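Long-range contacts in putative NAD-dependent epimerase/dehydratase (Bacillus halodurans, PDB 3E8X), which binds NADP and is probably a member of the epimerase/dehydratase group of short-chain dehydrogenase/reductase-like proteins, its substrate and reaction being unknown: residues G180-I191 with E219-V230; A72-H80 with L105-T114. One frame throughout, in Å; residues are numbered along the deposited sequence.

Contact 1. Residues G180-I191 with E219-V230; sequences GKVTVSPHFSEI and EVLNGDTPIAKV
Glu-219 reaches from its strand into the turn that follows strand 181-185 and meets His-187 and Phe-188 with separate oxygens. Its CB lies 3.8 Å from Phe-188 CD2, near the rim of the ring. CG stands beside the backbone N (chi1 -60°) and the chain runs on extended, which carries CD past the end of the ladder to the backbone of His-187. There OE2 accepts from His-187 ND1 at 2.7 Å in a nearly straight bond, on its syn side and in the plane of an imidazole that stands almost perpendicular to the carboxylate. OE1 takes Phe-188 N at 3.0 Å from above the carboxylate plane. One water joins OE2 to Pro-186 O and another joins OE1 to Phe-188 O, so each oxygen has two partners and the group is restrained from turning. The Phe-188 ring is sandwiched between Ser-185 CB, over the centre of one face, and Leu-221 CD1 on the other, a CH-pi contact 4.0 Å from the ring centroid.

Toward Gly-223 the ladder becomes irregular. Lys-181 O receives Asn-222 ND2 at 3.0 Å and Gly-223 N from opposite faces of its carbonyl plane, while Asn-222 ND2 also binds Asp-199. Past the corner at Asp-224 the pairing resumes, with Val-182 N bonded to Thr-225 O at 2.8 Å. Beyond it, Val-230 in the C-terminal helix packs against Val-182 and Val-184, its CG2 meeting Val-182 CG2 and its CG1 lying 3.4 Å from Val-184 CG1, a tight fit; Ile-227 CG1 flanks Val-182 CG1. The whole is an antiparallel strand pair at the margin of a Rossmann-type sheet, where the helix after strand 216-223 packs back on the valines of strand 181-185.

Contact 2. Residues A72-H80 with L105-T114; sequences ANLEEDFSH and LIDLWGAIKT. With NAP (NADP nicotinamide-adenine-dinucleotide phosphate), chain B.
Leu-74 and Ile-106 meet beside the adenine of NADP, with Leu-74 CD1 4.0 Å from Ile-106 CG2. Leu-74 N comes within 3.1 Å of the adenine N1A, and Ile-106 CD1 presses close to N6A. That amino group also gives a weak bond to Asn-73 OD1, an oxygen that takes Glu-75 N as well, at 2.8 Å, in an Asx turn. A leucine in place of Asn-73 has no such oxygen, and would probably leave the adenine amino group without this acceptor and Glu-75 N without the bond that sets the turn. Such an adenine pocket, built from the loop after the parallel strand 68-71 and the helix after strand 87-90, is consistent with the Rossmann fold of short-chain dehydrogenase/reductase proteins. In the next shell, Lys-113 bends at chi3 (-72°) to bring NZ to Leu-74 O, 2.7 Å away and in the carbonyl plane; its second, weak partner is Asp-138 of the neighbouring subunit. Phe-78 turns a ring edge to this lysine, CZ lying 3.8 Å from Lys-113 CB, while Leu-74 CD2 covers part of one face. Glu-75 CG rests on Ile-106 CD1 at 3.8 Å, its carboxylate held by a salt bridge to Lys-102.

From the N terminus, the chain first closes contact 2: after strand 68-71 the loop 72-80 is followed by strand 87-90, and helix 100-121 returns to lie against that loop. Contact 1 opens only later, when strand 181-185 leads through strand 195-196 and helix 197-207 to strand 216-223 and the last helix. The two closures therefore follow in series, neither nested nor crossed, on opposite sides of the chain's centre, their own centres about 30 Å apart. Contact 2 joins the loop after strand 68-71 to a helix that both lines the adenine site and lies at the subunit interface; contact 1 pairs strand 181-185 with strand 216-223 toward the other end of the same sheet and brings the C-terminal helix against strand 181-185.

Contact 1. Residues G180-I191 with E219-V230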
# COMPACT_ATOMS: atom_id res chain seq x y z
N GLY A 180 -12.18 -31.41 -3.20
CA GLY A 180 -12.55 -31.17 -4.59
C GLY A 180 -13.83 -30.35 -4.75
O GLY A 180 -14.31 -30.20 -5.88
N LYS A 181 -14.38 -29.85 -3.63
CA LYS A 181 -15.72 -29.25 -3.60
C LYS A 181 -15.63 -27.95 -2.82
O LYS A 181 -15.04 -27.90 -1.72
CB LYS A 181 -16.78 -30.17 -2.99
CG LYS A 181 -17.10 -31.46 -3.79
CD LYS A 181 -18.15 -32.37 -3.07
CE LYS A 181 -18.60 -33.56 -3.96
NZ LYS A 181 -19.89 -34.34 -3.57
N VAL A 182 -16.19 -26.89 -3.41
CA VAL A 182 -16.08 -25.53 -2.90
C VAL A 182 -17.43 -24.79 -2.94
O VAL A 182 -18.44 -25.33 -3.44
CB VAL A 182 -14.95 -24.71 -3.62
CG1 VAL A 182 -13.54 -25.37 -3.45
CG2 VAL A 182 -15.26 -24.45 -5.13
N THR A 183 -17.45 -23.59 -2.34
CA THR A 183 -18.53 -22.61 -2.51
C THR A 183 -17.84 -21.30 -2.86
O THR A 183 -16.80 -20.98 -2.30
CB THR A 183 -19.35 -22.32 -1.21
OG1 THR A 183 -19.59 -23.52 -0.53
CG2 THR A 183 -20.73 -21.71 -1.55
N VAL A 184 -18.46 -20.50 -3.73
CA VAL A 184 -17.93 -19.18 -4.07
C VAL A 184 -19.00 -18.08 -3.84
O VAL A 184 -20.19 -18.36 -3.77
CB VAL A 184 -17.42 -19.13 -5.53
CG1 VAL A 184 -16.17 -20.05 -5.73
CG2 VAL A 184 -18.59 -19.48 -6.52
N SER A 185 -18.53 -16.83 -3.71
CA SER A 185 -19.35 -15.64 -3.59
C SER A 185 -18.51 -14.44 -3.99
O SER A 185 -17.28 -14.46 -3.84
CB SER A 185 -19.81 -15.46 -2.15
OG SER A 185 -20.58 -14.28 -2.02
N PRO A 186 -19.14 -13.40 -4.56
CA PRO A 186 -18.39 -12.14 -4.69
C PRO A 186 -17.91 -11.65 -3.34
O PRO A 186 -16.88 -11.00 -3.25
CB PRO A 186 -19.41 -11.15 -5.26
CG PRO A 186 -20.65 -11.90 -5.47
CD PRO A 186 -20.47 -13.33 -5.18
N HIS A 187 -18.72 -11.91 -2.31
CA HIS A 187 -18.42 -11.55 -0.98
C HIS A 187 -19.39 -12.21 0.01
O HIS A 187 -20.57 -11.88 0.03
CB HIS A 187 -18.46 -10.03 -0.84
CG HIS A 187 -18.21 -9.55 0.55
ND1 HIS A 187 -17.10 -9.94 1.27
CD2 HIS A 187 -18.92 -8.73 1.36
CE1 HIS A 187 -17.13 -9.37 2.46
NE2 HIS A 187 -18.22 -8.62 2.54
N PHE A 188 -18.89 -13.11 0.85
CA PHE A 188 -19.73 -13.76 1.83
C PHE A 188 -20.03 -12.77 2.96
O PHE A 188 -19.15 -11.99 3.37
CB PHE A 188 -19.01 -14.95 2.43
CG PHE A 188 -18.81 -16.09 1.49
CD1 PHE A 188 -19.86 -16.93 1.16
CD2 PHE A 188 -17.53 -16.40 1.00
CE1 PHE A 188 -19.67 -18.01 0.32
CE2 PHE A 188 -17.34 -17.47 0.15
CZ PHE A 188 -18.40 -18.27 -0.19
N SER A 189 -21.27 -12.81 3.45
CA SER A 189 -21.69 -11.98 4.57
C SER A 189 -21.18 -12.52 5.88
O SER A 189 -21.12 -11.79 6.85
CB SER A 189 -23.21 -11.88 4.63
OG SER A 189 -23.75 -13.18 4.56
N GLU A 190 -20.83 -13.80 5.91
CA GLU A 190 -20.01 -14.35 6.99
C GLU A 190 -19.13 -15.51 6.50
O GLU A 190 -19.42 -16.14 5.49
CB GLU A 190 -20.88 -14.81 8.14
CG GLU A 190 -21.74 -16.02 7.81
CD GLU A 190 -22.67 -16.37 8.95
OE1 GLU A 190 -22.52 -15.81 10.08
OE2 GLU A 190 -23.55 -17.24 8.72
N ILE A 191 -18.05 -15.76 7.24
CA ILE A 191 -17.11 -16.83 6.94
C ILE A 191 -17.19 -17.79 8.12
O ILE A 191 -16.83 -17.44 9.24
CB ILE A 191 -15.65 -16.29 6.82
CG1 ILE A 191 -15.54 -15.23 5.72
CG2 ILE A 191 -14.64 -17.42 6.62
CD1 ILE A 191 -15.77 -15.72 4.30
N GLU A 219 -14.54 -14.77 -3.51
CA GLU A 219 -14.13 -15.50 -2.29
C GLU A 219 -14.47 -17.00 -2.44
O GLU A 219 -15.43 -17.36 -3.11
CB GLU A 219 -14.78 -14.88 -1.05
CG GLU A 219 -14.37 -13.40 -0.87
CD GLU A 219 -15.15 -12.66 0.23
OE1 GLU A 219 -15.88 -13.32 1.02
OE2 GLU A 219 -15.03 -11.41 0.26
N VAL A 220 -13.63 -17.86 -1.85
CA VAL A 220 -13.78 -19.31 -2.01
C VAL A 220 -13.54 -20.05 -0.70
O VAL A 220 -12.53 -19.81 -0.02
CB VAL A 220 -12.94 -19.87 -3.23
CG1 VAL A 220 -11.41 -19.64 -3.08
CG2 VAL A 220 -13.35 -21.34 -3.53
N LEU A 221 -14.53 -20.89 -0.32
CA LEU A 221 -14.48 -21.78 0.84
C LEU A 221 -14.65 -23.22 0.39
O LEU A 221 -15.05 -23.48 -0.75
CB LEU A 221 -15.59 -21.40 1.85
CG LEU A 221 -15.60 -19.93 2.35
CD1 LEU A 221 -16.80 -19.61 3.24
CD2 LEU A 221 -14.27 -19.56 3.03
N ASN A 222 -14.33 -24.20 1.25
CA ASN A 222 -14.79 -25.57 0.96
C ASN A 222 -16.29 -25.57 1.12
O ASN A 222 -16.84 -24.82 1.91
CB ASN A 222 -14.14 -26.68 1.83
CG ASN A 222 -12.75 -27.15 1.31
OD1 ASN A 222 -11.79 -27.06 2.04
ND2 ASN A 222 -12.67 -27.68 0.06
N GLY A 223 -16.94 -26.43 0.36
CA GLY A 223 -18.41 -26.49 0.29
C GLY A 223 -18.83 -27.75 -0.45
O GLY A 223 -18.17 -28.80 -0.32
N ASP A 224 -19.85 -27.64 -1.28
CA ASP A 224 -20.49 -28.81 -1.86
C ASP A 224 -20.46 -28.94 -3.37
O ASP A 224 -20.89 -29.95 -3.91
CB ASP A 224 -21.92 -28.84 -1.37
CG ASP A 224 -22.02 -29.18 0.12
OD1 ASP A 224 -21.15 -29.95 0.64
OD2 ASP A 224 -22.96 -28.69 0.78
N THR A 225 -19.96 -27.94 -4.06
CA THR A 225 -20.02 -27.92 -5.49
C THR A 225 -18.66 -28.30 -6.05
O THR A 225 -17.64 -27.73 -5.68
CB THR A 225 -20.41 -26.54 -6.01
OG1 THR A 225 -21.55 -26.05 -5.31
CG2 THR A 225 -20.67 -26.57 -7.52
N PRO A 226 -18.63 -29.27 -6.98
CA PRO A 226 -17.37 -29.60 -7.63
C PRO A 226 -16.68 -28.37 -8.27
O PRO A 226 -17.33 -27.57 -8.90
CB PRO A 226 -17.77 -30.65 -8.66
CG PRO A 226 -18.99 -31.32 -8.05
CD PRO A 226 -19.73 -30.16 -7.43
N ILE A 227 -15.36 -28.28 -8.11
CA ILE A 227 -14.56 -27.15 -8.57
C ILE A 227 -14.74 -26.80 -10.07
O ILE A 227 -14.81 -25.66 -10.43
CB ILE A 227 -13.02 -27.37 -8.21
CG1 ILE A 227 -12.80 -27.20 -6.70
CG2 ILE A 227 -12.11 -26.41 -9.05
CD1 ILE A 227 -11.52 -27.82 -6.14
N ALA A 228 -14.78 -27.80 -10.95
CA ALA A 228 -15.00 -27.58 -12.39
C ALA A 228 -16.32 -26.85 -12.65
O ALA A 228 -16.36 -25.91 -13.42
CB ALA A 228 -14.96 -28.91 -13.17
N LYS A 229 -17.38 -27.28 -11.98
CA LYS A 229 -18.69 -26.67 -12.11
C LYS A 229 -18.76 -25.24 -11.54
O LYS A 229 -19.40 -24.35 -12.12
CB LYS A 229 -19.74 -27.58 -11.50
CG LYS A 229 -21.13 -27.04 -11.55
CD LYS A 229 -22.13 -28.06 -11.06
CE LYS A 229 -23.48 -27.48 -10.97
NZ LYS A 229 -24.37 -28.38 -10.24
N VAL A 230 -18.10 -25.00 -10.42
CA VAL A 230 -18.04 -23.66 -9.84
C VAL A 230 -17.39 -22.70 -10.83
O VAL A 230 -17.87 -21.58 -11.02
CB VAL A 230 -17.30 -23.67 -8.44
CG1 VAL A 230 -16.79 -22.37 -8.12
CG2 VAL A 230 -18.25 -24.17 -7.28
O HOH W 1 -14.42 -10.40 -2.19
O HOH W 2 -16.49 -12.42 3.29

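Contact 2. Residues A72-H80 with L105-T114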
# COMPACT_ATOMS: atom_id res chain seq x y z
N ALA A 72 15.06 -16.09 -8.52
CA ALA A 72 14.81 -14.66 -8.48
C ALA A 72 14.19 -14.35 -7.13
O ALA A 72 13.71 -15.24 -6.46
CB ALA A 72 13.90 -14.24 -9.61
N ASN A 73 14.22 -13.08 -6.75
CA ASN A 73 13.85 -12.62 -5.42
C ASN A 73 12.98 -11.36 -5.64
O ASN A 73 13.38 -10.47 -6.34
CB ASN A 73 15.16 -12.34 -4.66
CG ASN A 73 14.98 -11.85 -3.25
OD1 ASN A 73 14.06 -11.13 -2.92
ND2 ASN A 73 15.93 -12.21 -2.40
N LEU A 74 11.83 -11.27 -5.02
CA LEU A 74 10.96 -10.08 -5.18
C LEU A 74 11.56 -8.76 -4.63
O LEU A 74 11.07 -7.68 -4.95
CB LEU A 74 9.59 -10.33 -4.52
CG LEU A 74 8.62 -11.34 -5.19
CD1 LEU A 74 7.42 -11.68 -4.23
CD2 LEU A 74 8.15 -10.77 -6.54
N GLU A 75 12.59 -8.87 -3.80
CA GLU A 75 13.26 -7.73 -3.23
C GLU A 75 14.45 -7.25 -4.07
O GLU A 75 15.02 -6.21 -3.79
CB GLU A 75 13.70 -8.05 -1.80
CG GLU A 75 12.53 -8.38 -0.88
CD GLU A 75 12.91 -8.48 0.57
OE1 GLU A 75 13.43 -9.54 0.96
OE2 GLU A 75 12.67 -7.51 1.33
N GLU A 76 14.80 -8.00 -5.12
CA GLU A 76 15.87 -7.65 -6.01
C GLU A 76 15.31 -7.49 -7.42
O GLU A 76 14.10 -7.47 -7.59
CB GLU A 76 16.95 -8.73 -5.93
CG GLU A 76 17.57 -8.78 -4.53
CD GLU A 76 18.54 -9.92 -4.30
OE1 GLU A 76 18.67 -10.82 -5.15
OE2 GLU A 76 19.16 -9.89 -3.21
N ASP A 77 16.17 -7.35 -8.42
CA ASP A 77 15.72 -7.30 -9.81
C ASP A 77 15.32 -8.72 -10.25
O ASP A 77 16.14 -9.60 -10.36
CB ASP A 77 16.85 -6.77 -10.69
CG ASP A 77 16.42 -6.47 -12.10
OD1 ASP A 77 15.40 -7.01 -12.58
OD2 ASP A 77 17.14 -5.68 -12.75
N PHE A 78 14.04 -8.95 -10.47
CA PHE A 78 13.57 -10.28 -10.85
C PHE A 78 12.98 -10.34 -12.27
O PHE A 78 12.28 -11.32 -12.60
CB PHE A 78 12.57 -10.81 -9.81
CG PHE A 78 11.36 -9.93 -9.62
CD1 PHE A 78 10.23 -10.13 -10.37
CD2 PHE A 78 11.35 -8.91 -8.70
CE1 PHE A 78 9.11 -9.31 -10.22
CE2 PHE A 78 10.26 -8.12 -8.53
CZ PHE A 78 9.14 -8.32 -9.28
N SER A 79 13.27 -9.33 -13.10
CA SER A 79 12.67 -9.22 -14.43
C SER A 79 13.00 -10.41 -15.33
O SER A 79 12.17 -10.83 -16.11
CB SER A 79 13.01 -7.89 -15.13
OG SER A 79 14.37 -7.58 -15.04
N HIS A 80 14.20 -10.98 -15.19
CA HIS A 80 14.58 -12.18 -15.97
C HIS A 80 13.57 -13.32 -15.83
O HIS A 80 13.41 -14.11 -16.77
CB HIS A 80 15.99 -12.66 -15.60
CG HIS A 80 16.15 -13.09 -14.16
ND1 HIS A 80 16.24 -12.19 -13.12
CD2 HIS A 80 16.27 -14.32 -13.61
CE1 HIS A 80 16.40 -12.85 -11.98
NE2 HIS A 80 16.42 -14.14 -12.25
N LEU A 105 6.68 -5.31 2.09
CA LEU A 105 7.67 -5.47 1.04
C LEU A 105 7.37 -6.65 0.08
O LEU A 105 7.68 -6.54 -1.10
CB LEU A 105 9.08 -5.54 1.63
CG LEU A 105 9.59 -4.22 2.26
CD1 LEU A 105 11.00 -4.38 2.88
CD2 LEU A 105 9.56 -3.06 1.20
N ILE A 106 6.76 -7.75 0.58
CA ILE A 106 6.44 -8.93 -0.25
C ILE A 106 4.98 -8.90 -0.71
O ILE A 106 4.70 -8.76 -1.90
CB ILE A 106 6.78 -10.25 0.49
CG1 ILE A 106 8.25 -10.23 0.95
CG2 ILE A 106 6.48 -11.50 -0.38
CD1 ILE A 106 9.27 -10.16 -0.15
N ASP A 107 4.05 -9.00 0.22
CA ASP A 107 2.65 -9.17 -0.13
C ASP A 107 2.12 -7.97 -0.92
O ASP A 107 1.22 -8.15 -1.77
CB ASP A 107 1.77 -9.42 1.13
CG ASP A 107 2.28 -10.57 1.99
OD1 ASP A 107 1.51 -11.50 2.28
OD2 ASP A 107 3.48 -10.57 2.37
N LEU A 108 2.60 -6.76 -0.61
CA LEU A 108 2.07 -5.56 -1.23
C LEU A 108 2.99 -5.07 -2.35
O LEU A 108 2.63 -5.08 -3.54
CB LEU A 108 1.82 -4.47 -0.20
CG LEU A 108 1.36 -3.08 -0.70
CD1 LEU A 108 0.20 -3.18 -1.71
CD2 LEU A 108 0.97 -2.10 0.45
N TRP A 109 4.20 -4.65 -1.96
CA TRP A 109 5.14 -4.01 -2.87
C TRP A 109 5.60 -5.02 -3.90
O TRP A 109 5.63 -4.71 -5.07
CB TRP A 109 6.28 -3.40 -2.07
CG TRP A 109 7.33 -2.66 -2.83
CD1 TRP A 109 8.65 -2.94 -2.83
CD2 TRP A 109 7.16 -1.49 -3.64
NE1 TRP A 109 9.33 -2.01 -3.59
CE2 TRP A 109 8.43 -1.12 -4.10
CE3 TRP A 109 6.06 -0.71 -4.00
CZ2 TRP A 109 8.64 0.03 -4.91
CZ3 TRP A 109 6.26 0.42 -4.80
CH2 TRP A 109 7.56 0.76 -5.25
N GLY A 110 5.91 -6.25 -3.47
CA GLY A 110 6.27 -7.35 -4.40
C GLY A 110 5.23 -7.64 -5.47
O GLY A 110 5.56 -7.82 -6.64
N ALA A 111 3.96 -7.67 -5.06
CA ALA A 111 2.84 -7.86 -5.96
C ALA A 111 2.72 -6.73 -6.93
O ALA A 111 2.53 -6.95 -8.13
CB ALA A 111 1.50 -8.06 -5.17
N ILE A 112 2.85 -5.51 -6.42
CA ILE A 112 2.83 -4.31 -7.26
C ILE A 112 3.91 -4.34 -8.34
O ILE A 112 3.62 -4.06 -9.51
CB ILE A 112 2.92 -2.99 -6.44
CG1 ILE A 112 1.61 -2.80 -5.63
CG2 ILE A 112 3.32 -1.81 -7.38
CD1 ILE A 112 1.59 -1.55 -4.63
N LYS A 113 5.13 -4.69 -7.98
CA LYS A 113 6.19 -4.85 -8.95
C LYS A 113 5.94 -6.01 -9.94
O LYS A 113 6.35 -5.90 -11.09
CB LYS A 113 7.55 -4.98 -8.27
CG LYS A 113 7.99 -3.71 -7.42
CD LYS A 113 9.39 -3.81 -6.84
CE LYS A 113 9.49 -4.83 -5.69
NZ LYS A 113 10.87 -4.95 -5.06
N THR A 114 5.29 -7.11 -9.52
CA THR A 114 5.01 -8.25 -10.42
C THR A 114 4.00 -7.85 -11.49
O THR A 114 4.10 -8.26 -12.65
CB THR A 114 4.47 -9.52 -9.68
OG1 THR A 114 3.18 -9.25 -9.10
CG2 THR A 114 5.44 -9.98 -8.63
PA NAP B . 3.46 -19.91 2.24
O1A NAP B . 4.00 -18.95 3.31
O2A NAP B . 3.57 -21.40 2.44
O5B NAP B . 4.11 -19.42 0.84
C5B NAP B . 4.82 -18.18 0.68
C4B NAP B . 6.02 -18.29 -0.26
O4B NAP B . 6.47 -16.95 -0.52
C3B NAP B . 7.23 -19.07 0.29
O3B NAP B . 7.63 -20.19 -0.51
C2B NAP B . 8.37 -18.06 0.30
O2B NAP B . 9.68 -18.56 -0.05
C1B NAP B . 7.87 -17.05 -0.75
N9A NAP B . 8.62 -15.78 -0.62
C8A NAP B . 8.82 -15.07 0.50
N7A NAP B . 9.59 -14.00 0.22
C5A NAP B . 9.87 -14.05 -1.10
C6A NAP B . 10.62 -13.24 -1.97
N6A NAP B . 11.23 -12.13 -1.50
N1A NAP B . 10.75 -13.57 -3.27
C2A NAP B . 10.15 -14.67 -3.74
N3A NAP B . 9.43 -15.48 -2.94
C4A NAP B . 9.27 -15.19 -1.62
O3 NAP B . 1.87 -19.55 2.05
PN NAP B . 0.66 -20.53 1.56
O1N NAP B . 0.13 -21.20 2.79
O2N NAP B . 1.16 -21.23 0.31
O5D NAP B . -0.55 -19.54 1.21
C5D NAP B . -0.57 -18.81 -0.01
C4D NAP B . -1.09 -17.42 0.30
O4D NAP B . -2.44 -17.46 0.78
C3D NAP B . -0.28 -16.74 1.39
O3D NAP B . 0.87 -16.12 0.79
C2D NAP B . -1.29 -15.83 2.09
O2D NAP B . -1.12 -14.47 1.77
C1D NAP B . -2.68 -16.30 1.60
N1N NAP B . -3.69 -16.60 2.65
C2N NAP B . -3.39 -17.29 3.78
C3N NAP B . -4.39 -17.56 4.74
C7N NAP B . -4.11 -18.36 6.00
O7N NAP B . -5.08 -18.85 6.61
N7N NAP B . -2.84 -18.56 6.37
C4N NAP B . -5.69 -17.11 4.52
C5N NAP B . -5.97 -16.41 3.35
C6N NAP B . -4.95 -16.18 2.45
P2B NAP B . 10.58 -19.56 0.88
O1X NAP B . 10.17 -20.96 0.50
O2X NAP B . 12.02 -19.26 0.45
O3X NAP B . 10.19 -19.19 2.29